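Local coordinates for protein Keto/oxoacid ferredoxin oxidoreductase, gamma subunit (Geobacter sulfurreducens, PDB 3ON3) that probably serves as the gamma subunit of an enzyme complex that oxidises 2-oxoacids and hands the electrons to ferredoxin, at residues G17-L20 and A21-M25; K104-P107 and G108-T112; T113-I117 and I118-K122; E128-A131 and N132-A135. One frame throughout, in Å; residues are numbered along the deposited sequence.

Contact 1: G17-L20 and A21-M25. With SO4 (sulfate ion), chain D.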
ATOM      1  N   GLY B  17      -2.302   7.533   7.044  1.00 50.05           N
ATOM      2  CA  GLY B  17      -1.624   7.363   5.767  1.00 46.70           C
ATOM      3  C   GLY B  17      -0.304   6.611   5.853  1.00 44.12           C
ATOM      4  O   GLY B  17       0.633   6.878   5.109  1.00 42.15           O
ATOM      5  N   LEU B  18      -0.245   5.651   6.766  1.00 49.79           N
ATOM      6  CA  LEU B  18       0.955   4.866   7.004  1.00 43.15           C
ATOM      7  C   LEU B  18       1.286   3.946   5.834  1.00 41.25           C
ATOM      8  O   LEU B  18       2.453   3.636   5.594  1.00 35.94           O
ATOM      9  CB  LEU B  18       0.785   4.035   8.277  1.00 50.63           C
ATOM     10  CG  LEU B  18       0.489   4.743   9.608  1.00 60.07           C
ATOM     11  CD1 LEU B  18       1.565   5.761   9.945  1.00 50.86           C
ATOM     12  CD2 LEU B  18      -0.879   5.405   9.578  1.00 71.73           C
ATOM     13  N   ILE B  19       0.253   3.484   5.132  1.00 36.47           N
ATOM     14  CA  ILE B  19       0.446   2.571   4.015  1.00 36.96           C
ATOM     15  C   ILE B  19       1.104   3.344   2.898  1.00 41.09           C
ATOM     16  O   ILE B  19       2.086   2.892   2.308  1.00 39.99           O
ATOM     17  CB  ILE B  19      -0.895   2.001   3.508  1.00 43.02           C
ATOM     18  CG1 ILE B  19      -1.532   1.099   4.571  1.00 37.92           C
ATOM     19  CG2 ILE B  19      -0.714   1.249   2.160  1.00 35.01           C
ATOM     20  CD1 ILE B  19      -2.876   0.536   4.153  1.00 45.48           C
ATOM     21  N   LEU B  20       0.557   4.523   2.622  1.00 41.64           N
ATOM     22  CA  LEU B  20       1.085   5.371   1.568  1.00 42.32           C
ATOM     23  C   LEU B  20       2.553   5.670   1.855  1.00 37.27           C
ATOM     24  O   LEU B  20       3.399   5.549   0.967  1.00 42.64           O
ATOM     25  CB  LEU B  20       0.269   6.668   1.408  1.00 27.47           C
ATOM     26  CG  LEU B  20       0.864   7.637   0.375  1.00 37.53           C
ATOM     27  CD1 LEU B  20       1.130   6.888  -0.925  1.00 34.77           C
ATOM     28  CD2 LEU B  20      -0.001   8.885   0.139  1.00 35.12           C
ATOM     29  N   ALA B  21       2.861   6.030   3.096  1.00 31.14           N
ATOM     30  CA  ALA B  21       4.254   6.337   3.446  1.00 36.60           C
ATOM     31  C   ALA B  21       5.136   5.139   3.144  1.00 33.78           C
ATOM     32  O   ALA B  21       6.203   5.274   2.554  1.00 42.72           O
ATOM     33  CB  ALA B  21       4.386   6.742   4.919  1.00 34.79           C
ATOM     34  N   GLY B  22       4.683   3.967   3.563  1.00 32.03           N
ATOM     35  CA  GLY B  22       5.380   2.733   3.282  1.00 41.47           C
ATOM     36  C   GLY B  22       5.565   2.550   1.792  1.00 44.27           C
ATOM     37  O   GLY B  22       6.658   2.224   1.317  1.00 38.65           O
ATOM     38  N   VAL B  23       4.491   2.770   1.045  1.00 44.90           N
ATOM     39  CA  VAL B  23       4.552   2.614  -0.399  1.00 38.75           C
ATOM     40  C   VAL B  23       5.544   3.594  -1.052  1.00 38.37           C
ATOM     41  O   VAL B  23       6.391   3.191  -1.852  1.00 32.86           O
ATOM     42  CB  VAL B  23       3.177   2.743  -1.036  1.00 31.39           C
ATOM     43  CG1 VAL B  23       3.330   2.984  -2.529  1.00 31.10           C
ATOM     44  CG2 VAL B  23       2.340   1.487  -0.739  1.00 36.33           C
ATOM     45  N   ILE B  24       5.426   4.872  -0.706  1.00 34.92           N
ATOM     46  CA  ILE B  24       6.375   5.890  -1.146  1.00 39.90           C
ATOM     47  C   ILE B  24       7.843   5.514  -0.854  1.00 42.50           C
ATOM     48  O   ILE B  24       8.704   5.592  -1.740  1.00 31.26           O
ATOM     49  CB  ILE B  24       6.036   7.251  -0.525  1.00 33.89           C
ATOM     50  CG1 ILE B  24       4.698   7.751  -1.072  1.00 43.02           C
ATOM     51  CG2 ILE B  24       7.142   8.257  -0.802  1.00 32.20           C
ATOM     52  CD1 ILE B  24       4.190   8.993  -0.393  1.00 37.45           C
HETATM   53  N   MSE B  25       8.118   5.075   0.373  1.00 37.78           N
HETATM   54  CA  MSE B  25       9.468   4.632   0.731  1.00 37.35           C
HETATM   55  C   MSE B  25       9.958   3.464  -0.115  1.00 38.33           C
HETATM   56  O   MSE B  25      11.124   3.437  -0.508  1.00 35.20           O
HETATM   57  CB  MSE B  25       9.561   4.242   2.212  1.00 46.54           C
HETATM   58  CG  MSE B  25       9.970   5.354   3.145  1.00 55.51           C
HETATM   59 SE   MSE B  25      11.805   6.002   2.933  0.71 51.25          SE
HETATM   60  CE  MSE B  25      12.617   4.365   2.283  1.00 34.40           C
TER
HETATM   61  S   SO4 D 183      -3.857   4.099   6.298  1.00 53.68           S
HETATM   62  O1  SO4 D 183      -4.388   5.453   6.399  1.00 43.19           O
HETATM   63  O2  SO4 D 183      -3.950   3.681   4.902  1.00 53.18           O
HETATM   64  O3  SO4 D 183      -2.465   4.045   6.715  1.00 50.39           O
HETATM   65  O4  SO4 D 183      -4.615   3.184   7.151  1.00 63.05           O
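Two donors converge on the carbonyl oxygen of G17: the backbone N-H of A21, with A21 N 3.1 Å from G17 O, and the side-chain amide of N132 on helix 131-143. G17 is the N-cap of helix 18-32, and its oxygen starts a run of i to i+4 bonds. The last two lie nearly in line with their carbonyls: V23 N is 2.7 Å from I19 O, and I24 N is just as close to L20 O, with an N-H...O angle of 176°.

Ahead of this first turn sits a sulfate, probably taken up from the crystallisation liquor. G17 N holds its O1 at 3.0 Å, while sulfate O3 takes a bond from I19 N at 3.2 Å and a weak one from L18 N. The helix start, together with R158 of the second subunit, probably makes this an attractive place for an anion.

Farther along, on the flank of the helix, L20 and I24 cross obliquely, L20 CG lying 3.7 Å from I24 CD1. With chi1 at 176°, L20 CG swings away from its own nitrogen and over the helix toward I24. An alanine in place of L20 would lose the branch and is likely to leave a gap beside I24 CD1 and the amide of N132.

In the fold, L20 and I24 face helix 131-143, A21 meets F10 of strand 6-12, and I19 and V23 lie against strand 36-43, both also reaching the second subunit.

Contact 2: K104-P107 and G108-T112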
ATOM      1  N   LYS B 104       5.435  10.274  26.552  1.00 72.32           N
ATOM      2  CA  LYS B 104       6.139   9.300  27.375  1.00 77.31           C
ATOM      3  C   LYS B 104       7.064   8.466  26.500  1.00 70.91           C
ATOM      4  O   LYS B 104       6.616   7.640  25.704  1.00 70.30           O
ATOM      5  CB  LYS B 104       5.156   8.412  28.152  1.00 79.20           C
ATOM      6  N   LEU B 105       8.360   8.697  26.660  1.00 65.15           N
ATOM      7  CA  LEU B 105       9.375   8.043  25.856  1.00 66.73           C
ATOM      8  C   LEU B 105       9.726   6.679  26.431  1.00 72.51           C
ATOM      9  O   LEU B 105       9.796   6.513  27.649  1.00 75.85           O
ATOM     10  CB  LEU B 105      10.616   8.919  25.819  1.00 70.30           C
ATOM     11  CG  LEU B 105      11.332   9.154  24.499  1.00 64.98           C
ATOM     12  CD1 LEU B 105      10.330   9.401  23.370  1.00 68.45           C
ATOM     13  CD2 LEU B 105      12.292  10.322  24.675  1.00 64.79           C
ATOM     14  N   PRO B 106       9.973   5.699  25.548  1.00 73.19           N
ATOM     15  CA  PRO B 106      10.213   4.302  25.934  1.00 66.60           C
ATOM     16  C   PRO B 106      11.511   4.082  26.707  1.00 71.76           C
ATOM     17  O   PRO B 106      12.440   4.877  26.597  1.00 77.83           O
ATOM     18  CB  PRO B 106      10.289   3.580  24.585  1.00 75.18           C
ATOM     19  CG  PRO B 106      10.707   4.640  23.605  1.00 70.40           C
ATOM     20  CD  PRO B 106      10.055   5.896  24.088  1.00 70.82           C
ATOM     21  N   PRO B 107      11.568   3.012  27.506  1.00 83.01           N
ATOM     22  CA  PRO B 107      12.861   2.597  28.045  1.00 88.90           C
ATOM     23  C   PRO B 107      13.664   1.979  26.908  1.00 88.72           C
ATOM     24  O   PRO B 107      13.082   1.339  26.026  1.00 84.11           O
ATOM     25  CB  PRO B 107      12.492   1.519  29.074  1.00 93.65           C
ATOM     26  CG  PRO B 107      11.023   1.665  29.313  1.00 96.66           C
ATOM     27  CD  PRO B 107      10.464   2.183  28.020  1.00 89.37           C
ATOM     28  N   GLY B 108      14.977   2.172  26.921  1.00 86.01           N
ATOM     29  CA  GLY B 108      15.828   1.608  25.892  1.00 76.14           C
ATOM     30  C   GLY B 108      16.769   2.625  25.284  1.00 72.12           C
ATOM     31  O   GLY B 108      16.520   3.830  25.328  1.00 72.37           O
ATOM     32  N   ASN B 109      17.866   2.126  24.724  1.00 69.54           N
ATOM     33  CA  ASN B 109      18.816   2.946  23.994  1.00 61.92           C
ATOM     34  C   ASN B 109      18.429   3.057  22.519  1.00 61.77           C
ATOM     35  O   ASN B 109      18.485   2.063  21.794  1.00 66.96           O
ATOM     36  CB  ASN B 109      20.213   2.340  24.096  1.00 71.59           C
ATOM     37  CG  ASN B 109      21.008   2.900  25.256  1.00 94.71           C
ATOM     38  OD1 ASN B 109      20.442   3.333  26.264  1.00101.43           O
ATOM     39  ND2 ASN B 109      22.332   2.894  25.122  1.00 98.11           N
ATOM     40  N   TYR B 110      18.041   4.256  22.083  1.00 53.29           N
ATOM     41  CA  TYR B 110      17.675   4.505  20.684  1.00 53.93           C
ATOM     42  C   TYR B 110      18.183   5.873  20.223  1.00 60.52           C
ATOM     43  O   TYR B 110      18.205   6.826  21.009  1.00 59.67           O
ATOM     44  CB  TYR B 110      16.148   4.468  20.516  1.00 50.96           C
ATOM     45  CG  TYR B 110      15.475   3.229  21.076  1.00 48.77           C
ATOM     46  CD1 TYR B 110      15.675   1.986  20.492  1.00 58.68           C
ATOM     47  CD2 TYR B 110      14.630   3.303  22.180  1.00 51.78           C
ATOM     48  CE1 TYR B 110      15.065   0.843  20.999  1.00 67.55           C
ATOM     49  CE2 TYR B 110      14.011   2.159  22.695  1.00 56.59           C
ATOM     50  CZ  TYR B 110      14.237   0.935  22.097  1.00 63.14           C
ATOM     51  OH  TYR B 110      13.641  -0.205  22.580  1.00 71.02           O
ATOM     52  N   GLN B 111      18.583   5.986  18.957  1.00 60.33           N
ATOM     53  CA  GLN B 111      18.836   7.304  18.381  1.00 50.90           C
ATOM     54  C   GLN B 111      17.475   7.956  18.204  1.00 51.46           C
ATOM     55  O   GLN B 111      16.791   7.737  17.204  1.00 47.48           O
ATOM     56  CB  GLN B 111      19.572   7.222  17.042  1.00 45.17           C
ATOM     57  CG  GLN B 111      20.984   6.640  17.111  1.00 54.11           C
ATOM     58  CD  GLN B 111      21.969   7.540  17.852  1.00 66.86           C
ATOM     59  OE1 GLN B 111      22.645   7.103  18.793  1.00 73.43           O
ATOM     60  NE2 GLN B 111      22.049   8.802  17.438  1.00 65.07           N
ATOM     61  N   THR B 112      17.081   8.748  19.191  1.00 45.56           N
ATOM     62  CA  THR B 112      15.724   9.268  19.266  1.00 48.29           C
ATOM     63  C   THR B 112      15.613  10.705  18.786  1.00 50.72           C
ATOM     64  O   THR B 112      16.352  11.586  19.226  1.00 51.64           O
ATOM     65  CB  THR B 112      15.179   9.189  20.704  1.00 57.07           C
ATOM     66  OG1 THR B 112      15.185   7.825  21.138  1.00 69.28           O
ATOM     67  CG2 THR B 112      13.764   9.719  20.760  1.00 60.68           C
TER
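Y110 turns its ring back toward P106 and P107, and this is the compact end of the contact. Its CE2 lies 3.6 Å from P107 O and 4.2 Å from P106 CG, both approaching the ring obliquely. The chi1 of -52° sets Y110 CG opposite its own carbonyl carbon, which swings the ring back along the chain to the prolines. A second, lighter touch closes the mouth of the loop, where L105 CD2 meets T112 CG2 at 4.2 Å, one methyl against another. No hydrogen bond joins the two halves; the contacts are van der Waals, and the two successive prolines probably limit the freedom of the loop.

The solvent side is the outer bend, where the pyrrolidine ring of P107 and the backbone of G108 lie exposed. G108 takes a phi of 130°, where a beta carbon would run into P107 O, so the chain can turn here because there is no side chain.

Beyond the bend the backbone joins the sheet. Q111 bonds to G93 and L95, and N109 to G92, as strand 111-115, outermost on this side within the chain, runs beside strand 93-98. P106, Y110 and T112 all lay their side chains on L95 of that strand.

Contact 3: T113-I117 and I118-K122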
ATOM      1  N   THR B 113      14.672  10.932  17.880  1.00 46.74           N
ATOM      2  CA  THR B 113      14.366  12.270  17.421  1.00 50.80           C
ATOM      3  C   THR B 113      12.889  12.522  17.588  1.00 50.43           C
ATOM      4  O   THR B 113      12.078  11.663  17.272  1.00 48.11           O
ATOM      5  CB  THR B 113      14.734  12.473  15.942  1.00 44.87           C
ATOM      6  OG1 THR B 113      16.145  12.296  15.787  1.00 53.26           O
ATOM      7  CG2 THR B 113      14.345  13.881  15.483  1.00 39.54           C
ATOM      8  N   ALA B 114      12.550  13.704  18.086  1.00 51.77           N
ATOM      9  CA  ALA B 114      11.160  14.045  18.340  1.00 52.64           C
ATOM     10  C   ALA B 114      10.870  15.470  17.907  1.00 43.83           C
ATOM     11  O   ALA B 114      11.595  16.388  18.269  1.00 39.30           O
ATOM     12  CB  ALA B 114      10.836  13.864  19.833  1.00 50.51           C
ATOM     13  N   PHE B 115       9.819  15.651  17.118  1.00 43.89           N
ATOM     14  CA  PHE B 115       9.350  16.992  16.801  1.00 44.98           C
ATOM     15  C   PHE B 115       7.877  16.984  16.499  1.00 45.62           C
ATOM     16  O   PHE B 115       7.257  15.921  16.449  1.00 45.44           O
ATOM     17  CB  PHE B 115      10.179  17.686  15.692  1.00 45.55           C
ATOM     18  CG  PHE B 115       9.920  17.192  14.282  1.00 40.13           C
ATOM     19  CD1 PHE B 115       8.989  17.827  13.470  1.00 32.66           C
ATOM     20  CD2 PHE B 115      10.659  16.142  13.748  1.00 39.26           C
ATOM     21  CE1 PHE B 115       8.766  17.415  12.152  1.00 29.83           C
ATOM     22  CE2 PHE B 115      10.453  15.708  12.429  1.00 37.82           C
ATOM     23  CZ  PHE B 115       9.498  16.348  11.626  1.00 35.55           C
ATOM     24  N   ASN B 116       7.317  18.177  16.341  1.00 44.70           N
ATOM     25  CA  ASN B 116       5.887  18.333  16.130  1.00 42.75           C
ATOM     26  C   ASN B 116       5.456  17.971  14.711  1.00 33.87           C
ATOM     27  O   ASN B 116       4.978  18.816  13.968  1.00 43.89           O
ATOM     28  CB  ASN B 116       5.449  19.757  16.489  1.00 44.37           C
ATOM     29  CG  ASN B 116       6.154  20.819  15.659  1.00 51.24           C
ATOM     30  OD1 ASN B 116       7.192  20.567  15.034  1.00 49.51           O
ATOM     31  ND2 ASN B 116       5.592  22.018  15.654  1.00 50.00           N
ATOM     32  N   ILE B 117       5.626  16.703  14.355  1.00 42.86           N
ATOM     33  CA  ILE B 117       5.290  16.204  13.021  1.00 46.03           C
ATOM     34  C   ILE B 117       3.887  16.575  12.561  1.00 46.04           C
ATOM     35  O   ILE B 117       3.691  17.096  11.460  1.00 48.57           O
ATOM     36  CB  ILE B 117       5.402  14.672  12.948  1.00 37.69           C
ATOM     37  CG1 ILE B 117       6.846  14.228  13.201  1.00 46.70           C
ATOM     38  CG2 ILE B 117       4.939  14.182  11.586  1.00 30.12           C
ATOM     39  CD1 ILE B 117       7.027  12.721  13.441  1.00 35.41           C
ATOM     40  N   ILE B 118       2.908  16.274  13.398  1.00 47.43           N
ATOM     41  CA  ILE B 118       1.516  16.476  13.028  1.00 46.77           C
ATOM     42  C   ILE B 118       1.219  17.966  12.884  1.00 45.64           C
ATOM     43  O   ILE B 118       0.529  18.393  11.967  1.00 44.55           O
ATOM     44  CB  ILE B 118       0.557  15.808  14.052  1.00 43.56           C
ATOM     45  CG1 ILE B 118       0.354  14.330  13.706  1.00 53.77           C
ATOM     46  CG2 ILE B 118      -0.794  16.458  13.997  1.00 47.29           C
ATOM     47  CD1 ILE B 118       0.779  13.369  14.761  1.00 58.56           C
ATOM     48  N   ASN B 119       1.781  18.756  13.786  1.00 46.06           N
ATOM     49  CA  ASN B 119       1.508  20.175  13.843  1.00 49.10           C
ATOM     50  C   ASN B 119       2.273  20.940  12.781  1.00 43.64           C
ATOM     51  O   ASN B 119       1.835  21.993  12.324  1.00 42.83           O
ATOM     52  CB  ASN B 119       1.868  20.707  15.219  1.00 64.63           C
ATOM     53  CG  ASN B 119       0.974  21.833  15.642  1.00 78.07           C
ATOM     54  OD1 ASN B 119       1.320  23.004  15.483  1.00 86.52           O
ATOM     55  ND2 ASN B 119      -0.195  21.491  16.172  1.00 74.32           N
ATOM     56  N   THR B 120       3.429  20.414  12.401  1.00 42.06           N
ATOM     57  CA  THR B 120       4.126  20.932  11.234  1.00 39.02           C
ATOM     58  C   THR B 120       3.176  20.842  10.037  1.00 45.06           C
ATOM     59  O   THR B 120       2.895  21.844   9.381  1.00 47.37           O
ATOM     60  CB  THR B 120       5.421  20.150  10.937  1.00 35.99           C
ATOM     61  OG1 THR B 120       6.389  20.400  11.971  1.00 37.96           O
ATOM     62  CG2 THR B 120       5.997  20.575   9.586  1.00 31.52           C
ATOM     63  N   ALA B 121       2.668  19.639   9.772  1.00 35.66           N
ATOM     64  CA  ALA B 121       1.735  19.432   8.674  1.00 33.73           C
ATOM     65  C   ALA B 121       0.544  20.372   8.791  1.00 46.25           C
ATOM     66  O   ALA B 121       0.154  21.025   7.814  1.00 46.09           O
ATOM     67  CB  ALA B 121       1.257  17.969   8.647  1.00 33.14           C
ATOM     68  N   LYS B 122      -0.030  20.441   9.991  1.00 47.95           N
ATOM     69  CA  LYS B 122      -1.264  21.195  10.204  1.00 49.20           C
ATOM     70  C   LYS B 122      -1.079  22.715  10.129  1.00 56.96           C
ATOM     71  O   LYS B 122      -1.855  23.404   9.477  1.00 64.49           O
ATOM     72  CB  LYS B 122      -1.947  20.796  11.522  1.00 47.52           C
ATOM     73  CG  LYS B 122      -3.362  21.378  11.667  1.00 56.24           C
ATOM     74  CD  LYS B 122      -3.816  21.608  13.113  1.00 52.39           C
ATOM     75  CE  LYS B 122      -5.093  22.475  13.130  1.00 62.87           C
ATOM     76  NZ  LYS B 122      -5.544  22.949  14.486  1.00 61.76           N
TER
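The F115 ring meets T120 at its edge, with T120 OG1 in the ring plane and 3.8 Å from F115 CE1; N116 OD1 lies at the edge too. One face carries I117 CG1, 3.7 Å above the plane and displaced toward the rim. The other flat groups are the amides of N116 and N119, whose planes are 18° apart while N116 CB and N119 CB meet at 3.9 Å; N119 OD1 is hydrogen-bonded to N123 ND2.

N116 is the N-cap of helix 117-125, but it is its main-chain oxygen that does the holding. T120 N reaches N116 O at 2.7 Å, almost straight along the carbonyl bond, and T120 OG1 donates to the same oxygen at 2.9 Å from above the carbonyl plane. This double grip depends on the T120 chi1 of -69°, which sets OG1 beside its own nitrogen and aims it back toward the N-terminal end of the helix. K177 of helix 164-181 bonds to T120 OG1 and, more weakly, to N116 OD1, tying the two side chains together from outside. A valine in place of T120 would remove the hydroxyl and would probably leave N116 O with one donor fewer and K177 with just its weak bond to N116 OD1. A121 N continues the helix with a 3.2 Å bond to I117 O.

N116 is also the centre of an inverse gamma turn, its flanks linked by a weak bond from I117 N to F115 O. The arrangement is the sharp strand-to-helix junction of an alpha/beta fold, strand 111-115 passing straight into its helix, with D98 of strand 93-98 accepting from I118 N.

Contact 4: E128-A131 and N132-A135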
ATOM      1  N   GLU B 128      -3.220  19.306   7.450  1.00 46.51           N
ATOM      2  CA  GLU B 128      -3.025  18.262   8.451  1.00 50.13           C
ATOM      3  C   GLU B 128      -2.801  16.850   7.871  1.00 45.07           C
ATOM      4  O   GLU B 128      -1.910  16.130   8.311  1.00 44.58           O
ATOM      5  CB  GLU B 128      -4.224  18.251   9.412  1.00 59.05           C
ATOM      6  CG  GLU B 128      -3.962  17.609  10.758  1.00 64.52           C
ATOM      7  CD  GLU B 128      -5.209  17.575  11.636  1.00 73.72           C
ATOM      8  OE1 GLU B 128      -5.071  17.342  12.856  1.00 71.87           O
ATOM      9  OE2 GLU B 128      -6.325  17.777  11.104  1.00 74.59           O
ATOM     10  N   ILE B 129      -3.613  16.451   6.898  1.00 37.91           N
ATOM     11  CA  ILE B 129      -3.530  15.097   6.356  1.00 41.36           C
ATOM     12  C   ILE B 129      -2.184  14.698   5.764  1.00 46.21           C
ATOM     13  O   ILE B 129      -1.944  13.511   5.521  1.00 48.00           O
ATOM     14  CB  ILE B 129      -4.593  14.839   5.265  1.00 53.72           C
ATOM     15  CG1 ILE B 129      -4.517  15.915   4.184  1.00 56.83           C
ATOM     16  CG2 ILE B 129      -5.986  14.750   5.873  1.00 66.34           C
ATOM     17  CD1 ILE B 129      -5.598  15.789   3.127  1.00 62.67           C
ATOM     18  N   VAL B 130      -1.306  15.661   5.504  1.00 45.33           N
ATOM     19  CA  VAL B 130      -0.043  15.284   4.888  1.00 39.32           C
ATOM     20  C   VAL B 130       1.036  15.071   5.933  1.00 40.17           C
ATOM     21  O   VAL B 130       2.231  15.048   5.615  1.00 38.21           O
ATOM     22  CB  VAL B 130       0.384  16.227   3.730  1.00 44.32           C
ATOM     23  CG1 VAL B 130      -0.687  16.199   2.608  1.00 32.72           C
ATOM     24  CG2 VAL B 130       0.658  17.648   4.229  1.00 35.12           C
ATOM     25  N   ALA B 131       0.601  14.867   7.178  1.00 40.45           N
ATOM     26  CA  ALA B 131       1.535  14.629   8.282  1.00 39.16           C
ATOM     27  C   ALA B 131       2.430  13.439   7.978  1.00 39.17           C
ATOM     28  O   ALA B 131       3.613  13.451   8.301  1.00 39.06           O
ATOM     29  CB  ALA B 131       0.795  14.441   9.597  1.00 36.30           C
ATOM     30  N   ASN B 132       1.868  12.426   7.324  1.00 36.34           N
ATOM     31  CA  ASN B 132       2.652  11.276   6.875  1.00 34.38           C
ATOM     32  C   ASN B 132       3.775  11.642   5.905  1.00 34.24           C
ATOM     33  O   ASN B 132       4.771  10.937   5.836  1.00 40.52           O
ATOM     34  CB  ASN B 132       1.749  10.214   6.242  1.00 38.37           C
ATOM     35  CG  ASN B 132       0.993  10.730   5.026  1.00 38.00           C
ATOM     36  OD1 ASN B 132       0.666  11.918   4.924  1.00 52.20           O
ATOM     37  ND2 ASN B 132       0.712   9.834   4.094  1.00 31.76           N
ATOM     38  N   ILE B 133       3.601  12.733   5.155  1.00 35.46           N
ATOM     39  CA  ILE B 133       4.619  13.197   4.199  1.00 33.35           C
ATOM     40  C   ILE B 133       5.731  13.894   4.962  1.00 30.73           C
ATOM     41  O   ILE B 133       6.900  13.670   4.704  1.00 30.57           O
ATOM     42  CB  ILE B 133       4.043  14.158   3.102  1.00 40.99           C
ATOM     43  CG1 ILE B 133       2.853  13.517   2.381  1.00 48.03           C
ATOM     44  CG2 ILE B 133       5.123  14.555   2.079  1.00 34.14           C
ATOM     45  CD1 ILE B 133       3.116  12.077   1.892  1.00 35.47           C
ATOM     46  N   VAL B 134       5.347  14.727   5.922  1.00 34.81           N
ATOM     47  CA  VAL B 134       6.306  15.270   6.879  1.00 32.85           C
ATOM     48  C   VAL B 134       7.181  14.186   7.506  1.00 31.15           C
ATOM     49  O   VAL B 134       8.405  14.296   7.516  1.00 37.51           O
ATOM     50  CB  VAL B 134       5.627  16.036   7.990  1.00 31.64           C
ATOM     51  CG1 VAL B 134       6.694  16.663   8.915  1.00 30.79           C
ATOM     52  CG2 VAL B 134       4.719  17.101   7.414  1.00 38.38           C
ATOM     53  N   ALA B 135       6.551  13.129   8.005  1.00 32.48           N
ATOM     54  CA  ALA B 135       7.270  12.060   8.694  1.00 37.13           C
ATOM     55  C   ALA B 135       8.208  11.335   7.730  1.00 34.27           C
ATOM     56  O   ALA B 135       9.277  10.867   8.102  1.00 38.26           O
ATOM     57  CB  ALA B 135       6.277  11.080   9.308  1.00 46.37           C
TER
HETATM   58  O   HOH W   1      -1.109  12.088   7.611  1.00 42.10           O
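V130 and A131 meet I133, V134 and A135 in a local, mostly backbone contact, the buried first turn of helix 131-143, where the short link from helix 117-125 ends. A 3-10 turn leads in, closed by A131 N bonding to E128 O.

V130, the N-cap, then offers one oxygen to two donors. I133 N approaches V130 O to 2.7 Å from well above the carbonyl plane, with a bent N-H...O angle of 137°. V134 N comes to 3.1 Å from V130 O within the plane and straighter. A135 N to A131 O, 3.0 Å, is the next regular bond.

A water finishes the helix start: it accepts from N132 N at 3.0 Å and also lies 2.7 Å from I129 O, to which it can donate. N132 folds back over this turn, its chi1 of 60° placing CG between its own nitrogen and carbonyl carbon. That brings N132 OD1 to 3.1 Å from I129 O, two acceptors that cannot bond each other, while ND2 is hydrogen-bonded to G17 O at the start of helix 18-32.

Apolar packing adds to the backbone bonds. I133 CG1 rests on V130 CB at 3.9 Å, and both side chains continue onto helix 164-181, V130 to N167 and A170, I133 to N167 and F171. A131 and V134 face helix 117-125 instead.

The arrangement is a 3-10 turn leading into the first turn of an alpha helix, its N-cap carbonyl shared by an i+3 and an i+4 donor and one water bridging I129 O and N132 N, here set within a cluster of helices.

In the fold
Contacts 1, 3 and 4 form a connected series, with contact 4 in the middle. Its centre lies about 8 Å from that of contact 3, and A121 CB packs 3.4 Å from A131 CA where helices 117-125 and 131-143 meet. Toward contact 1, centre about 11 Å away, the probable bond from N132 ND2 to G17 O is joined by I24 CD1 against I133 CD1 at 4.0 Å. In this way the helix start that holds the sulfate is tied to the start of helix 131-143. Contact 2 adjoins contact 3 through strand 111-115 but lies about 24 Å, centre to centre, from contact 1, on the opposite side of the chain's centre.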